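Local coordinates for protein glycerol-3-phosphate dehydrogenase [NAD(+)] 1 (Saccharomyces cerevisiae, PDB 4FGW) that catalyses the NAD(+)/NADH-linked interconversion of dihydroxyacetone phosphate and sn-glycerol 3-phosphate, making glycerol accumulate in yeast under hyperosmotic stress, at residues Ile238-Ala243 / Glu290-Glu295; Ala315-Thr320 / Trp326-Glu331; Gly46-Lys51 / Lys94-Ile99. One frame throughout, in Å; residues are numbered along the deposited sequence.

Interaction 1 of 3, residues Ile238-Ala243 / Glu290-Glu295; sequences ISICGA and ETYYQE
Segments Ile238-Ala243 and Glu290-Glu295 bring two helices to 10.1 Å between their local axes, whose N-to-C directions differ by 54°, with Ile238 and Thr291 as their nearest pair of CA atoms, 6.9 Å apart. No hydrogen bond joins them, and side chains fill the gap. Tyr292 carries most of the contact. Its CG is anti to the carbonyl carbon (chi1 -56°), and from there the ring reaches across to Ile240 and Cys241. The ethyl branch of Ile240 runs at about a right angle to the tyrosine: CG1 meets the phenol end at the edge, in the plane of the ring, 3.7 Å from Tyr292 OH, while CD1 comes obliquely to CE1. Cys241 makes a sulfur-aromatic contact from another direction, its SG 3.3 Å from Tyr292 CD1 and 4.5 Å from the ring centroid. The line from centroid to sulfur is 68° off the ring normal.

Both segments belong to the helical C-terminal part of the enzyme. Helix 235-257 follows the sheet strand 227-232 and carries, one turn after Cys241, Lys245, probably the proton acceptor by analogy with relatives. Ile276 of helix 261-283 touches Ile240, Cys241 and Tyr292 alike, which places the ring among three helices. Although set in apolar surroundings, the phenol oxygen is satisfied by a hydrogen bond with Ser287 OG. At the other end of the contact, Thr291 divides its two branches. CG2 lies 3.8 Å from Ile238 CG2, methyl against methyl, whereas OG1 is hydrogen-bonded to Asp234 OD2, just before helix 235-257.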
ATOM      1  N   ILE A 238      -1.532   5.284 -14.801  1.00 62.90           N
ATOM      2  CA  ILE A 238      -2.003   6.255 -13.840  1.00 61.54           C
ATOM      3  C   ILE A 238      -3.495   6.561 -13.908  1.00 63.47           C
ATOM      4  O   ILE A 238      -4.094   6.874 -12.908  1.00 62.23           O
ATOM      5  CB  ILE A 238      -1.115   7.493 -13.845  1.00 66.21           C
ATOM      6  CG1 ILE A 238      -1.739   8.677 -14.549  1.00 65.55           C
ATOM      7  CG2 ILE A 238       0.119   7.183 -14.552  1.00 70.64           C
ATOM      8  CD1 ILE A 238      -0.927   9.912 -14.400  1.00 70.36           C
ATOM      9  N   SER A 239      -4.079   6.403 -15.085  1.00 60.25           N
ATOM     10  CA  SER A 239      -5.514   6.587 -15.333  1.00 60.42           C
ATOM     11  C   SER A 239      -6.442   5.507 -14.791  1.00 64.64           C
ATOM     12  O   SER A 239      -7.491   5.838 -14.238  1.00 63.36           O
ATOM     13  CB  SER A 239      -5.773   6.793 -16.821  1.00 63.71           C
ATOM     14  OG  SER A 239      -4.925   7.801 -17.343  1.00 68.26           O
ATOM     15  N   ILE A 240      -6.091   4.231 -14.980  1.00 63.04           N
ATOM     16  CA  ILE A 240      -6.943   3.132 -14.523  1.00 64.50           C
ATOM     17  C   ILE A 240      -7.055   3.020 -13.005  1.00 66.29           C
ATOM     18  O   ILE A 240      -8.124   2.681 -12.496  1.00 66.32           O
ATOM     19  CB  ILE A 240      -6.722   1.794 -15.276  1.00 70.74           C
ATOM     20  CG1 ILE A 240      -5.417   1.119 -14.883  1.00 70.71           C
ATOM     21  CG2 ILE A 240      -6.857   1.954 -16.809  1.00 74.33           C
ATOM     22  CD1 ILE A 240      -5.654  -0.204 -14.397  1.00 82.62           C
ATOM     23  N   CYS A 241      -5.964   3.373 -12.292  1.00 61.76           N
ATOM     24  CA  CYS A 241      -5.871   3.399 -10.831  1.00 59.15           C
ATOM     25  C   CYS A 241      -6.923   4.333 -10.228  1.00 57.83           C
ATOM     26  O   CYS A 241      -7.598   3.934  -9.288  1.00 55.81           O
ATOM     27  CB  CYS A 241      -4.469   3.809 -10.396  1.00 59.01           C
ATOM     28  SG  CYS A 241      -3.169   2.622 -10.813  1.00 64.66           S
ATOM     29  N   GLY A 242      -7.058   5.542 -10.792  1.00 53.42           N
ATOM     30  CA  GLY A 242      -7.995   6.584 -10.369  1.00 52.57           C
ATOM     31  C   GLY A 242      -9.460   6.189 -10.330  1.00 57.89           C
ATOM     32  O   GLY A 242     -10.247   6.787  -9.585  1.00 58.34           O
ATOM     33  N   ALA A 243      -9.843   5.185 -11.138  1.00 54.75           N
ATOM     34  CA  ALA A 243     -11.191   4.649 -11.180  1.00 55.84           C
ATOM     35  C   ALA A 243     -11.292   3.384 -10.327  1.00 58.97           C
ATOM     36  O   ALA A 243     -12.141   3.334  -9.439  1.00 59.55           O
ATOM     37  CB  ALA A 243     -11.598   4.355 -12.619  1.00 59.26           C
ATOM     38  N   GLU A 290       5.377  -1.354 -12.960  1.00 54.86           N
ATOM     39  CA  GLU A 290       6.120  -0.386 -12.160  1.00 52.57           C
ATOM     40  C   GLU A 290       5.282   0.798 -11.733  1.00 55.03           C
ATOM     41  O   GLU A 290       5.319   1.176 -10.569  1.00 53.83           O
ATOM     42  CB  GLU A 290       7.375   0.088 -12.921  1.00 55.57           C
ATOM     43  CG  GLU A 290       8.511  -0.928 -12.941  1.00 62.78           C
ATOM     44  CD  GLU A 290       8.436  -2.038 -13.978  1.00 83.07           C
ATOM     45  OE1 GLU A 290       9.393  -2.843 -14.034  1.00 76.09           O
ATOM     46  OE2 GLU A 290       7.438  -2.105 -14.735  1.00 75.35           O
ATOM     47  N   THR A 291       4.492   1.349 -12.661  1.00 51.71           N
ATOM     48  CA  THR A 291       3.597   2.491 -12.463  1.00 49.13           C
ATOM     49  C   THR A 291       2.665   2.284 -11.267  1.00 49.89           C
ATOM     50  O   THR A 291       2.504   3.189 -10.447  1.00 47.48           O
ATOM     51  CB  THR A 291       2.806   2.729 -13.775  1.00 51.90           C
ATOM     52  OG1 THR A 291       3.733   2.864 -14.852  1.00 52.21           O
ATOM     53  CG2 THR A 291       1.899   3.939 -13.714  1.00 44.46           C
ATOM     54  N   TYR A 292       2.071   1.088 -11.174  1.00 47.39           N
ATOM     55  CA  TYR A 292       1.106   0.722 -10.142  1.00 46.04           C
ATOM     56  C   TYR A 292       1.667   0.671  -8.717  1.00 47.82           C
ATOM     57  O   TYR A 292       0.982   1.102  -7.793  1.00 46.77           O
ATOM     58  CB  TYR A 292       0.398  -0.582 -10.521  1.00 49.10           C
ATOM     59  CG  TYR A 292      -0.270  -0.514 -11.876  1.00 53.74           C
ATOM     60  CD1 TYR A 292      -1.556  -0.010 -12.014  1.00 55.89           C
ATOM     61  CD2 TYR A 292       0.389  -0.942 -13.024  1.00 57.07           C
ATOM     62  CE1 TYR A 292      -2.166   0.087 -13.261  1.00 58.95           C
ATOM     63  CE2 TYR A 292      -0.214  -0.859 -14.279  1.00 59.93           C
ATOM     64  CZ  TYR A 292      -1.494  -0.344 -14.391  1.00 66.25           C
ATOM     65  OH  TYR A 292      -2.103  -0.252 -15.616  1.00 68.71           O
ATOM     66  N   TYR A 293       2.900   0.172  -8.538  1.00 44.11           N
ATOM     67  CA  TYR A 293       3.506   0.086  -7.207  1.00 43.22           C
ATOM     68  C   TYR A 293       4.560   1.151  -6.890  1.00 46.75           C
ATOM     69  O   TYR A 293       4.874   1.338  -5.722  1.00 46.60           O
ATOM     70  CB  TYR A 293       4.011  -1.338  -6.907  1.00 45.23           C
ATOM     71  CG  TYR A 293       5.191  -1.785  -7.745  1.00 47.28           C
ATOM     72  CD1 TYR A 293       5.001  -2.439  -8.956  1.00 50.56           C
ATOM     73  CD2 TYR A 293       6.499  -1.605  -7.298  1.00 47.67           C
ATOM     74  CE1 TYR A 293       6.082  -2.877  -9.718  1.00 52.92           C
ATOM     75  CE2 TYR A 293       7.589  -2.025  -8.060  1.00 49.89           C
ATOM     76  CZ  TYR A 293       7.375  -2.669  -9.265  1.00 57.54           C
ATOM     77  OH  TYR A 293       8.443  -3.093 -10.015  1.00 60.38           O
ATOM     78  N   GLN A 294       5.103   1.850  -7.911  1.00 43.47           N
ATOM     79  CA  GLN A 294       6.128   2.890  -7.717  1.00 42.04           C
ATOM     80  C   GLN A 294       5.572   4.301  -7.644  1.00 45.23           C
ATOM     81  O   GLN A 294       6.241   5.175  -7.094  1.00 44.43           O
ATOM     82  CB  GLN A 294       7.166   2.867  -8.850  1.00 44.75           C
ATOM     83  CG  GLN A 294       8.020   1.609  -8.930  1.00 50.12           C
ATOM     84  CD  GLN A 294       9.112   1.680  -9.975  1.00 65.99           C
ATOM     85  OE1 GLN A 294      10.073   0.913  -9.933  1.00 63.91           O
ATOM     86  NE2 GLN A 294       8.999   2.578 -10.947  1.00 57.65           N
ATOM     87  N   GLU A 295       4.388   4.552  -8.249  1.00 42.12           N
ATOM     88  CA  GLU A 295       3.842   5.905  -8.360  1.00 40.89           C
ATOM     89  C   GLU A 295       2.688   6.264  -7.434  1.00 44.36           C
ATOM     90  O   GLU A 295       1.941   5.384  -6.982  1.00 43.89           O
ATOM     91  CB  GLU A 295       3.512   6.249  -9.838  1.00 43.31           C
ATOM     92  CG  GLU A 295       4.642   5.978 -10.834  1.00 48.72           C
ATOM     93  CD  GLU A 295       5.958   6.701 -10.623  1.00 51.78           C
ATOM     94  OE1 GLU A 295       5.949   7.804 -10.033  1.00 46.27           O
ATOM     95  OE2 GLU A 295       7.002   6.181 -11.075  1.00 48.82           O
TER

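Interaction 2 of 3, residues Ala315-Thr320 / Trp326-Glu331; sequences ARLMAT and WECEKE
The carboxylate of Glu331 has Leu317 over one of its faces: Leu317 CD2 stands above the carboxylate plane close to OE1, at 3.4 Å from Glu331 OE1, and Leu317 CD1 is on the same side of the plane but beyond the oxygen. The two side chains cross at about a right angle; Lys323 of the connecting loop also touches Glu331. The indole of Trp326 makes no contact with segment 315-320; it packs edge-to-face with Tyr371 and also touches Leu341 of helix 340-354.

Deeper in the contact, Cys328 points its sulfur between Leu317 and Met318. Its SG is 3.7 Å from Leu317 CG and 3.9 Å from Met318 CG, and it also approaches the backbone, 3.6 Å from Met318 N. Leu317 CG is anti to the backbone N (chi1 -172°), which brings the branch point and CD2 onto this sulfur while CD2 still reaches the glutamate.

The two segments lie on consecutive helices of the C-terminal domain, 310-320 and 325-333, joined by a short loop. Their axes pass 8.9 Å apart at 118°, and the CA atoms of Leu317 and Cys328 come as close as 6.3 Å. Helix 310-320 starts at Arg310, probably a contact for both NAD(+) and substrate, and Asn311, probably for substrate, as in related enzymes. Met318 and Ala315 also rest on Phe254 of helix 235-257, and Arg316 makes a salt bridge to Glu256 there. At the C-terminal end of helix 310-320, Thr320 OG1 donates a hydrogen bond to Arg316 O from above the carbonyl plane, at 3.1 Å, and shares that oxygen with Thr320 N.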
ATOM      1  N   ALA A 315     -19.461   1.673   2.269  1.00 66.33           N
ATOM      2  CA  ALA A 315     -19.246   0.235   2.375  1.00 66.13           C
ATOM      3  C   ALA A 315     -19.211  -0.243   3.826  1.00 69.37           C
ATOM      4  O   ALA A 315     -19.737  -1.314   4.132  1.00 71.93           O
ATOM      5  CB  ALA A 315     -17.962  -0.132   1.669  1.00 64.11           C
ATOM      6  N   ARG A 316     -18.601   0.563   4.711  1.00 63.53           N
ATOM      7  CA  ARG A 316     -18.485   0.319   6.151  1.00 64.05           C
ATOM      8  C   ARG A 316     -19.883   0.338   6.803  1.00 71.90           C
ATOM      9  O   ARG A 316     -20.191  -0.534   7.618  1.00 72.51           O
ATOM     10  CB  ARG A 316     -17.567   1.383   6.777  1.00 61.17           C
ATOM     11  CG  ARG A 316     -16.741   0.880   7.935  1.00 70.61           C
ATOM     12  CD  ARG A 316     -15.939   1.999   8.567  1.00 77.74           C
ATOM     13  NE  ARG A 316     -14.694   2.281   7.849  1.00 80.47           N
ATOM     14  CZ  ARG A 316     -14.319   3.492   7.441  1.00 90.60           C
ATOM     15  NH1 ARG A 316     -15.099   4.546   7.658  1.00 77.13           N
ATOM     16  NH2 ARG A 316     -13.163   3.658   6.811  1.00 71.10           N
ATOM     17  N   LEU A 317     -20.738   1.308   6.408  1.00 70.91           N
ATOM     18  CA  LEU A 317     -22.105   1.433   6.910  1.00 74.84           C
ATOM     19  C   LEU A 317     -22.975   0.278   6.417  1.00 82.46           C
ATOM     20  O   LEU A 317     -23.760  -0.248   7.204  1.00 85.59           O
ATOM     21  CB  LEU A 317     -22.721   2.805   6.572  1.00 75.32           C
ATOM     22  CG  LEU A 317     -24.094   3.115   7.208  1.00 84.27           C
ATOM     23  CD1 LEU A 317     -24.030   3.159   8.741  1.00 84.82           C
ATOM     24  CD2 LEU A 317     -24.662   4.400   6.669  1.00 87.56           C
ATOM     25  N   MET A 318     -22.790  -0.154   5.141  1.00 78.15           N
ATOM     26  CA  MET A 318     -23.496  -1.298   4.540  1.00 81.01           C
ATOM     27  C   MET A 318     -23.298  -2.550   5.410  1.00 87.63           C
ATOM     28  O   MET A 318     -24.234  -3.322   5.609  1.00 91.40           O
ATOM     29  CB  MET A 318     -22.956  -1.581   3.132  1.00 81.39           C
ATOM     30  CG  MET A 318     -23.554  -0.729   2.048  1.00 85.00           C
ATOM     31  SD  MET A 318     -22.645  -0.917   0.491  1.00 86.63           S
ATOM     32  CE  MET A 318     -23.212  -2.520  -0.051  1.00 87.00           C
ATOM     33  N   ALA A 319     -22.077  -2.729   5.933  1.00 82.53           N
ATOM     34  CA  ALA A 319     -21.707  -3.843   6.802  1.00 83.70           C
ATOM     35  C   ALA A 319     -22.255  -3.652   8.232  1.00 90.23           C
ATOM     36  O   ALA A 319     -22.737  -4.614   8.833  1.00 92.65           O
ATOM     37  CB  ALA A 319     -20.194  -3.991   6.824  1.00 80.43           C
ATOM     38  N   THR A 320     -22.196  -2.404   8.754  1.00 86.24           N
ATOM     39  CA  THR A 320     -22.662  -1.995  10.085  1.00 88.46           C
ATOM     40  C   THR A 320     -24.190  -2.150  10.230  1.00 97.26           C
ATOM     41  O   THR A 320     -24.655  -2.798  11.169  1.00 99.46           O
ATOM     42  CB  THR A 320     -22.155  -0.559  10.387  1.00 96.20           C
ATOM     43  OG1 THR A 320     -20.759  -0.613  10.681  1.00 91.53           O
ATOM     44  CG2 THR A 320     -22.890   0.119  11.547  1.00100.45           C
ATOM     45  N   TRP A 326     -27.164   2.569  -1.638  1.00 98.50           N
ATOM     46  CA  TRP A 326     -27.740   3.880  -1.878  1.00 99.06           C
ATOM     47  C   TRP A 326     -28.469   4.472  -0.702  1.00100.94           C
ATOM     48  O   TRP A 326     -28.525   5.670  -0.510  1.00 98.96           O
ATOM     49  CB  TRP A 326     -28.627   3.782  -3.080  1.00102.12           C
ATOM     50  CG  TRP A 326     -27.889   3.279  -4.242  1.00102.07           C
ATOM     51  CD1 TRP A 326     -27.239   4.013  -5.168  1.00102.66           C
ATOM     52  CD2 TRP A 326     -27.716   1.924  -4.613  1.00102.78           C
ATOM     53  NE1 TRP A 326     -26.671   3.202  -6.108  1.00101.48           N
ATOM     54  CE2 TRP A 326     -26.958   1.907  -5.788  1.00104.82           C
ATOM     55  CE3 TRP A 326     -28.135   0.720  -4.071  1.00106.55           C
ATOM     56  CZ2 TRP A 326     -26.607   0.745  -6.422  1.00104.63           C
ATOM     57  CZ3 TRP A 326     -27.787  -0.436  -4.706  1.00108.55           C
ATOM     58  CH2 TRP A 326     -27.031  -0.419  -5.868  1.00107.30           C
ATOM     59  N   GLU A 327     -28.997   3.593   0.102  1.00 98.45           N
ATOM     60  CA  GLU A 327     -29.610   3.954   1.376  1.00100.11           C
ATOM     61  C   GLU A 327     -28.498   4.520   2.273  1.00100.00           C
ATOM     62  O   GLU A 327     -28.713   5.517   2.964  1.00 99.30           O
ATOM     63  CB  GLU A 327     -30.249   2.711   2.020  1.00104.90           C
ATOM     64  CG  GLU A 327     -31.261   3.018   3.115  1.00122.14           C
ATOM     65  CD  GLU A 327     -32.203   1.895   3.516  1.00151.74           C
ATOM     66  OE1 GLU A 327     -33.177   2.180   4.252  1.00144.50           O
ATOM     67  OE2 GLU A 327     -31.983   0.736   3.092  1.00150.61           O
ATOM     68  N   CYS A 328     -27.298   3.897   2.223  1.00 93.97           N
ATOM     69  CA  CYS A 328     -26.106   4.315   2.963  1.00 89.95           C
ATOM     70  C   CYS A 328     -25.471   5.577   2.352  1.00 91.65           C
ATOM     71  O   CYS A 328     -24.963   6.421   3.089  1.00 89.41           O
ATOM     72  CB  CYS A 328     -25.106   3.168   3.067  1.00 87.91           C
ATOM     73  SG  CYS A 328     -25.674   1.784   4.090  1.00 95.07           S
ATOM     74  N   GLU A 329     -25.531   5.710   1.014  1.00 89.36           N
ATOM     75  CA  GLU A 329     -25.022   6.835   0.218  1.00 88.05           C
ATOM     76  C   GLU A 329     -25.764   8.128   0.583  1.00 97.70           C
ATOM     77  O   GLU A 329     -25.135   9.179   0.712  1.00 95.72           O
ATOM     78  CB  GLU A 329     -25.184   6.520  -1.282  1.00 89.65           C
ATOM     79  CG  GLU A 329     -24.334   7.363  -2.215  1.00 94.01           C
ATOM     80  CD  GLU A 329     -24.485   7.029  -3.689  1.00108.74           C
ATOM     81  OE1 GLU A 329     -25.638   6.987  -4.178  1.00113.86           O
ATOM     82  OE2 GLU A 329     -23.447   6.861  -4.369  1.00 88.14           O
ATOM     83  N   LYS A 330     -27.092   8.038   0.770  1.00101.17           N
ATOM     84  CA  LYS A 330     -27.963   9.156   1.149  1.00105.23           C
ATOM     85  C   LYS A 330     -27.712   9.579   2.610  1.00111.79           C
ATOM     86  O   LYS A 330     -27.682  10.778   2.899  1.00111.38           O
ATOM     87  CB  LYS A 330     -29.449   8.771   0.930  1.00112.65           C
ATOM     88  CG  LYS A 330     -30.473   9.825   1.356  1.00129.25           C
ATOM     89  CD  LYS A 330     -31.296  10.340   0.188  1.00140.56           C
ATOM     90  CE  LYS A 330     -32.398  11.259   0.652  1.00151.56           C
ATOM     91  NZ  LYS A 330     -33.249  11.711  -0.478  1.00160.47           N
ATOM     92  N   GLU A 331     -27.535   8.590   3.516  1.00110.58           N
ATOM     93  CA  GLU A 331     -27.324   8.789   4.952  1.00111.52           C
ATOM     94  C   GLU A 331     -26.031   9.528   5.311  1.00113.75           C
ATOM     95  O   GLU A 331     -26.025  10.288   6.281  1.00114.12           O
ATOM     96  CB  GLU A 331     -27.403   7.449   5.706  1.00113.97           C
ATOM     97  CG  GLU A 331     -27.834   7.596   7.155  1.00127.46           C
ATOM     98  CD  GLU A 331     -27.745   6.329   7.982  1.00148.51           C
ATOM     99  OE1 GLU A 331     -26.755   6.179   8.734  1.00137.77           O
ATOM    100  OE2 GLU A 331     -28.675   5.495   7.894  1.00146.92           O
TER

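Interaction 3 of 3, residues Gly46-Lys51 / Lys94-Ile99; sequences GTTIAK and KYLPGI
Leu96 reaches segment Gly46-Lys51 of helix 44-59 at Thr47 and Thr48 with both of its methyl groups. Its CG is anti to the backbone N (chi1 -160°), which carries the fork across to the threonines: CD1 lies 3.4 Å from Thr48 OG1, and CD2 sits 3.9 Å from Thr47 CG2. Leu96 crosses Thr48 at about a right angle but slides past Thr47 in the opposite direction. Both threonines place OG1 beside their own backbone N, where it hydrogen-bonds to a carbonyl one turn back, Thr47 to Gly43 O and Thr48 to Asn44 O.

Gly46 closes the GxGxxG pattern of this Rossmann-type fold, and helix 44-59 is the helix that follows the glycine-rich turn, thought to bind NAD(+) as in relatives. Leu96 also begins a type II turn ending at Ile99, with Gly98 at positive phi.

Lys51 is extended through chi3 and bends only at chi4 (-81°). The straight part lies across Ile99, with CD 3.8 Å from Ile99 CG2. Lys51 NZ makes two salt bridges, with Glu55 of its own helix and with Glu191.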
ATOM      1  N   GLY A  46      -9.178  22.695 -10.377  1.00 56.83           N
ATOM      2  CA  GLY A  46      -8.818  23.628 -11.438  1.00 58.17           C
ATOM      3  C   GLY A  46      -8.073  24.854 -10.953  1.00 62.63           C
ATOM      4  O   GLY A  46      -7.027  25.192 -11.515  1.00 62.57           O
ATOM      5  N   THR A  47      -8.606  25.525  -9.903  1.00 59.94           N
ATOM      6  CA  THR A  47      -8.004  26.729  -9.304  1.00 61.59           C
ATOM      7  C   THR A  47      -6.689  26.377  -8.609  1.00 63.57           C
ATOM      8  O   THR A  47      -5.716  27.126  -8.717  1.00 64.40           O
ATOM      9  CB  THR A  47      -8.991  27.425  -8.351  1.00 68.10           C
ATOM     10  OG1 THR A  47     -10.257  27.533  -8.986  1.00 66.28           O
ATOM     11  CG2 THR A  47      -8.523  28.803  -7.915  1.00 69.01           C
ATOM     12  N   THR A  48      -6.672  25.233  -7.902  1.00 57.93           N
ATOM     13  CA  THR A  48      -5.515  24.718  -7.182  1.00 55.86           C
ATOM     14  C   THR A  48      -4.363  24.425  -8.151  1.00 59.36           C
ATOM     15  O   THR A  48      -3.258  24.920  -7.934  1.00 59.51           O
ATOM     16  CB  THR A  48      -5.920  23.512  -6.316  1.00 60.67           C
ATOM     17  OG1 THR A  48      -7.018  23.879  -5.478  1.00 59.44           O
ATOM     18  CG2 THR A  48      -4.780  23.009  -5.462  1.00 57.21           C
ATOM     19  N   ILE A  49      -4.629  23.665  -9.230  1.00 55.93           N
ATOM     20  CA  ILE A  49      -3.602  23.349 -10.217  1.00 56.95           C
ATOM     21  C   ILE A  49      -3.076  24.588 -10.947  1.00 63.62           C
ATOM     22  O   ILE A  49      -1.886  24.656 -11.251  1.00 64.37           O
ATOM     23  CB  ILE A  49      -3.958  22.128 -11.118  1.00 59.69           C
ATOM     24  CG1 ILE A  49      -2.767  21.162 -11.251  1.00 59.22           C
ATOM     25  CG2 ILE A  49      -4.510  22.525 -12.485  1.00 63.77           C
ATOM     26  CD1 ILE A  49      -2.550  20.228 -10.064  1.00 57.95           C
ATOM     27  N   ALA A  50      -3.953  25.594 -11.147  1.00 61.64           N
ATOM     28  CA  ALA A  50      -3.637  26.875 -11.776  1.00 63.80           C
ATOM     29  C   ALA A  50      -2.734  27.727 -10.874  1.00 67.15           C
ATOM     30  O   ALA A  50      -1.910  28.483 -11.385  1.00 68.60           O
ATOM     31  CB  ALA A  50      -4.917  27.617 -12.094  1.00 66.70           C
ATOM     32  N   LYS A  51      -2.883  27.586  -9.535  1.00 61.96           N
ATOM     33  CA  LYS A  51      -2.074  28.269  -8.518  1.00 62.49           C
ATOM     34  C   LYS A  51      -0.655  27.672  -8.534  1.00 65.33           C
ATOM     35  O   LYS A  51       0.324  28.422  -8.498  1.00 67.52           O
ATOM     36  CB  LYS A  51      -2.725  28.118  -7.128  1.00 63.34           C
ATOM     37  CG  LYS A  51      -1.945  28.748  -5.973  1.00 68.71           C
ATOM     38  CD  LYS A  51      -2.568  28.399  -4.630  1.00 69.10           C
ATOM     39  CE  LYS A  51      -1.794  28.940  -3.455  1.00 69.76           C
ATOM     40  NZ  LYS A  51      -0.628  28.089  -3.106  1.00 69.46           N
ATOM     41  N   LYS A  94     -16.002  31.337  -4.352  1.00 82.32           N
ATOM     42  CA  LYS A  94     -17.000  30.269  -4.395  1.00 80.43           C
ATOM     43  C   LYS A  94     -16.402  28.859  -4.353  1.00 80.82           C
ATOM     44  O   LYS A  94     -16.866  28.036  -3.564  1.00 79.69           O
ATOM     45  CB  LYS A  94     -17.926  30.437  -5.618  1.00 83.78           C
ATOM     46  CG  LYS A  94     -19.173  29.560  -5.568  1.00 90.58           C
ATOM     47  CD  LYS A  94     -20.072  29.750  -6.773  1.00 99.96           C
ATOM     48  CE  LYS A  94     -21.188  28.738  -6.780  1.00108.06           C
ATOM     49  NZ  LYS A  94     -22.075  28.897  -7.961  1.00118.91           N
ATOM     50  N   TYR A  95     -15.403  28.573  -5.214  1.00 75.23           N
ATOM     51  CA  TYR A  95     -14.821  27.238  -5.352  1.00 71.30           C
ATOM     52  C   TYR A  95     -13.573  26.912  -4.534  1.00 72.86           C
ATOM     53  O   TYR A  95     -13.307  25.734  -4.297  1.00 70.46           O
ATOM     54  CB  TYR A  95     -14.686  26.844  -6.835  1.00 71.81           C
ATOM     55  CG  TYR A  95     -15.999  26.934  -7.586  1.00 75.75           C
ATOM     56  CD1 TYR A  95     -16.324  28.067  -8.330  1.00 81.14           C
ATOM     57  CD2 TYR A  95     -16.936  25.907  -7.518  1.00 75.70           C
ATOM     58  CE1 TYR A  95     -17.546  28.171  -8.994  1.00 84.37           C
ATOM     59  CE2 TYR A  95     -18.162  26.000  -8.179  1.00 79.36           C
ATOM     60  CZ  TYR A  95     -18.462  27.133  -8.919  1.00 89.50           C
ATOM     61  OH  TYR A  95     -19.665  27.218  -9.577  1.00 92.88           O
ATOM     62  N   LEU A  96     -12.820  27.935  -4.090  1.00 70.24           N
ATOM     63  CA  LEU A  96     -11.614  27.752  -3.271  1.00 67.60           C
ATOM     64  C   LEU A  96     -11.473  28.935  -2.273  1.00 75.01           C
ATOM     65  O   LEU A  96     -10.576  29.771  -2.427  1.00 76.31           O
ATOM     66  CB  LEU A  96     -10.376  27.587  -4.181  1.00 65.64           C
ATOM     67  CG  LEU A  96      -9.126  26.942  -3.577  1.00 67.43           C
ATOM     68  CD1 LEU A  96      -9.292  25.430  -3.422  1.00 63.60           C
ATOM     69  CD2 LEU A  96      -7.916  27.228  -4.437  1.00 69.00           C
ATOM     70  N   PRO A  97     -12.381  29.049  -1.263  1.00 73.26           N
ATOM     71  CA  PRO A  97     -12.305  30.198  -0.335  1.00 76.54           C
ATOM     72  C   PRO A  97     -11.114  30.202   0.628  1.00 79.26           C
ATOM     73  O   PRO A  97     -10.673  29.143   1.085  1.00 76.14           O
ATOM     74  CB  PRO A  97     -13.642  30.139   0.405  1.00 79.94           C
ATOM     75  CG  PRO A  97     -13.998  28.680   0.394  1.00 80.60           C
ATOM     76  CD  PRO A  97     -13.527  28.170  -0.935  1.00 73.52           C
ATOM     77  N   GLY A  98     -10.612  31.404   0.909  1.00 78.08           N
ATOM     78  CA  GLY A  98      -9.492  31.643   1.814  1.00 77.82           C
ATOM     79  C   GLY A  98      -8.110  31.424   1.231  1.00 78.85           C
ATOM     80  O   GLY A  98      -7.114  31.606   1.936  1.00 79.09           O
ATOM     81  N   ILE A  99      -8.029  31.028  -0.054  1.00 72.71           N
ATOM     82  CA  ILE A  99      -6.753  30.756  -0.719  1.00 70.33           C
ATOM     83  C   ILE A  99      -6.325  31.909  -1.605  1.00 77.68           C
ATOM     84  O   ILE A  99      -6.965  32.183  -2.620  1.00 77.32           O
ATOM     85  CB  ILE A  99      -6.728  29.369  -1.439  1.00 68.61           C
ATOM     86  CG1 ILE A  99      -6.936  28.187  -0.444  1.00 65.53           C
ATOM     87  CG2 ILE A  99      -5.469  29.179  -2.316  1.00 67.87           C
ATOM     88  CD1 ILE A  99      -5.825  27.953   0.664  1.00 66.21           C
TER

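In the fold
Along the chain the three contacts follow one another in series, neither nesting nor crossing. Interaction 3 comes first, closing a loop of 42 residues that contains strand 67-71 and tying the first helix of the Rossmann-type domain to the loop leading into the sheet's edge strand 105-108. The rest of the sheet follows, and helix 235-257 leads out of its last strand into interaction 1, which spans 46 mostly helical residues, including helix 261-283. Interaction 2 is the most local, joining two consecutive helices across five residues. Interactions 1 and 2 share the C-terminal domain, their centres 27 Å apart; interactions 1 and 3 lie on opposite sides of the chain's centre.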